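Local coordinates for 336aa long hypothetical dTDP-glucose 4,6-dehydratase (Pyrococcus horikoshii, PDB 2HUN), which probably acts as an NAD-dependent dTDP-glucose 4,6-dehydratase of the Rossmann-fold nucleotide-sugar dehydratase family, at residues 284-287 with 288-291. Sequence-based numbering, arbitrary orientation.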
ATOM      1  N   ASP A 284      -3.937   7.934  16.937  1.00 24.59           N
ATOM      2  CA  ASP A 284      -5.127   7.963  17.774  1.00 23.40           C
ATOM      3  C   ASP A 284      -5.413   6.481  18.046  1.00 22.68           C
ATOM      4  O   ASP A 284      -5.838   5.764  17.142  1.00 22.23           O
ATOM      5  CB  ASP A 284      -6.296   8.570  16.989  1.00 22.44           C
ATOM      6  CG  ASP A 284      -7.604   8.552  17.765  1.00 24.14           C
ATOM      7  OD1 ASP A 284      -7.811   7.629  18.591  1.00 20.76           O
ATOM      8  OD2 ASP A 284      -8.437   9.455  17.530  1.00 22.59           O
ATOM      9  N   SER A 285      -5.173   6.018  19.269  1.00 22.87           N
ATOM     10  CA  SER A 285      -5.426   4.613  19.588  1.00 25.36           C
ATOM     11  C   SER A 285      -6.719   4.367  20.371  1.00 24.97           C
ATOM     12  O   SER A 285      -6.780   3.481  21.225  1.00 26.08           O
ATOM     13  CB  SER A 285      -4.236   4.015  20.351  1.00 27.28           C
ATOM     14  OG  SER A 285      -3.924   4.782  21.500  1.00 32.43           O
ATOM     15  N   TRP A 286      -7.755   5.139  20.072  1.00 24.23           N
ATOM     16  CA  TRP A 286      -9.040   4.974  20.750  1.00 25.57           C
ATOM     17  C   TRP A 286      -9.743   3.666  20.367  1.00 24.87           C
ATOM     18  O   TRP A 286     -10.401   3.040  21.198  1.00 24.22           O
ATOM     19  CB  TRP A 286      -9.967   6.147  20.426  1.00 25.09           C
ATOM     20  CG  TRP A 286     -11.345   5.953  20.953  1.00 25.81           C
ATOM     21  CD1 TRP A 286     -12.489   5.795  20.221  1.00 25.85           C
ATOM     22  CD2 TRP A 286     -11.731   5.852  22.329  1.00 26.42           C
ATOM     23  NE1 TRP A 286     -13.564   5.602  21.058  1.00 26.10           N
ATOM     24  CE2 TRP A 286     -13.128   5.631  22.357  1.00 26.56           C
ATOM     25  CE3 TRP A 286     -11.033   5.926  23.545  1.00 26.35           C
ATOM     26  CZ2 TRP A 286     -13.842   5.481  23.557  1.00 25.56           C
ATOM     27  CZ3 TRP A 286     -11.745   5.777  24.740  1.00 26.44           C
ATOM     28  CH2 TRP A 286     -13.136   5.556  24.733  1.00 23.92           C
ATOM     29  N   LYS A 287      -9.602   3.253  19.112  1.00 23.98           N
ATOM     30  CA  LYS A 287     -10.251   2.031  18.637  1.00 24.50           C
ATOM     31  C   LYS A 287      -9.915   0.814  19.495  1.00 23.45           C
ATOM     32  O   LYS A 287     -10.806   0.122  19.986  1.00 23.00           O
ATOM     33  CB  LYS A 287      -9.858   1.767  17.182  1.00 24.41           C
ATOM     34  CG  LYS A 287     -10.519   0.549  16.538  1.00 26.67           C
ATOM     35  CD  LYS A 287     -10.168   0.493  15.056  1.00 28.19           C
ATOM     36  CE  LYS A 287     -10.798  -0.688  14.353  1.00 31.13           C
ATOM     37  NZ  LYS A 287     -10.431  -0.697  12.905  1.00 27.02           N
ATOM     38  N   ILE A 288      -8.625   0.562  19.687  1.00 23.30           N
ATOM     39  CA  ILE A 288      -8.202  -0.577  20.477  1.00 22.06           C
ATOM     40  C   ILE A 288      -8.600  -0.401  21.939  1.00 22.64           C
ATOM     41  O   ILE A 288      -8.900  -1.376  22.631  1.00 22.02           O
ATOM     42  CB  ILE A 288      -6.670  -0.817  20.328  1.00 22.98           C
ATOM     43  CG1 ILE A 288      -6.326  -2.230  20.800  1.00 22.22           C
ATOM     44  CG2 ILE A 288      -5.881   0.235  21.109  1.00 19.89           C
ATOM     45  CD1 ILE A 288      -4.879  -2.629  20.544  1.00 20.95           C
ATOM     46  N   THR A 289      -8.627   0.840  22.411  1.00 22.60           N
ATOM     47  CA  THR A 289      -9.025   1.092  23.789  1.00 21.70           C
ATOM     48  C   THR A 289     -10.483   0.694  23.971  1.00 20.38           C
ATOM     49  O   THR A 289     -10.822  -0.081  24.866  1.00 22.11           O
ATOM     50  CB  THR A 289      -8.885   2.587  24.159  1.00 23.41           C
ATOM     51  OG1 THR A 289      -7.527   3.000  23.988  1.00 26.92           O
ATOM     52  CG2 THR A 289      -9.309   2.819  25.601  1.00 23.17           C
ATOM     53  N   ARG A 290     -11.334   1.226  23.100  1.00 21.10           N
ATOM     54  CA  ARG A 290     -12.776   0.984  23.123  1.00 20.70           C
ATOM     55  C   ARG A 290     -13.175  -0.474  22.921  1.00 21.05           C
ATOM     56  O   ARG A 290     -13.957  -1.020  23.696  1.00 21.45           O
ATOM     57  CB  ARG A 290     -13.458   1.833  22.037  1.00 21.36           C
ATOM     58  CG  ARG A 290     -14.999   1.740  21.984  1.00 22.26           C
ATOM     59  CD  ARG A 290     -15.530   2.249  20.630  1.00 20.11           C
ATOM     60  NE  ARG A 290     -14.974   1.463  19.527  1.00 21.42           N
ATOM     61  CZ  ARG A 290     -14.517   1.967  18.385  1.00 22.26           C
ATOM     62  NH1 ARG A 290     -14.547   3.280  18.161  1.00 20.29           N
ATOM     63  NH2 ARG A 290     -13.991   1.157  17.474  1.00 23.23           N
ATOM     64  N   ASP A 291     -12.655  -1.091  21.866  1.00 19.50           N
ATOM     65  CA  ASP A 291     -13.001  -2.472  21.538  1.00 21.07           C
ATOM     66  C   ASP A 291     -12.318  -3.568  22.353  1.00 22.69           C
ATOM     67  O   ASP A 291     -12.982  -4.479  22.845  1.00 22.85           O
ATOM     68  CB  ASP A 291     -12.742  -2.738  20.052  1.00 22.54           C
ATOM     69  CG  ASP A 291     -13.631  -1.905  19.142  1.00 23.17           C
ATOM     70  OD1 ASP A 291     -14.539  -1.224  19.650  1.00 26.18           O
ATOM     71  OD2 ASP A 291     -13.423  -1.939  17.915  1.00 24.88           O
TER
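Trp286 O takes the amide of Arg290 at 2.8 Å and Lys287 O that of Asp291 at 2.9 Å, both nearly straight i to i+4 bonds that carry the chain from the cap at Ser285 into the short helix 286-292. Ser285, the N-cap residue, contributes its carbonyl: Thr289 OG1 donates to Ser285 O at 2.9 Å, from 29° outside the carbonyl plane, while Thr289 N adds only a weak bond. Just ahead, Asp284 OD1 accepts the amide of Trp286 in an Asx turn. Trp286 chi1 (173°) swings CG away from the backbone N and lays the indole across the next turn; Arg290 CB sits over one face of the five-membered ring, 4.1 Å from its centroid, a CH-pi contact, and Thr289 CG2 approaches CZ3 obliquely. Arg290 bends at chi3 (59°), which turns its guanidinium back over Lys287, with Arg290 NH2 3.6 Å from Lys287 CG and the guanidinium plane almost perpendicular to the indole. Arg290 grips Asp291 side-on in a salt bridge, Arg290 NE to Asp291 OD1 at 2.7 Å and Arg290 NH2 to Asp291 OD2, both from above the carboxylate plane. Were Asp291 replaced by an alanine, the Arg290 guanidinium would probably lose its carboxylate partner and be freer to swing off Lys287. The extended Lys287 side chain carries NZ to a salt bridge with Glu238 and a hydrogen bond to Ile239 O, beside Tyr240. With Ser285 OG bonded to Ser243, this holds the helix start beside strand 239-242, while buried Ile288 packs on Trp294 beyond the helix and Trp286 and Arg290 stay exposed.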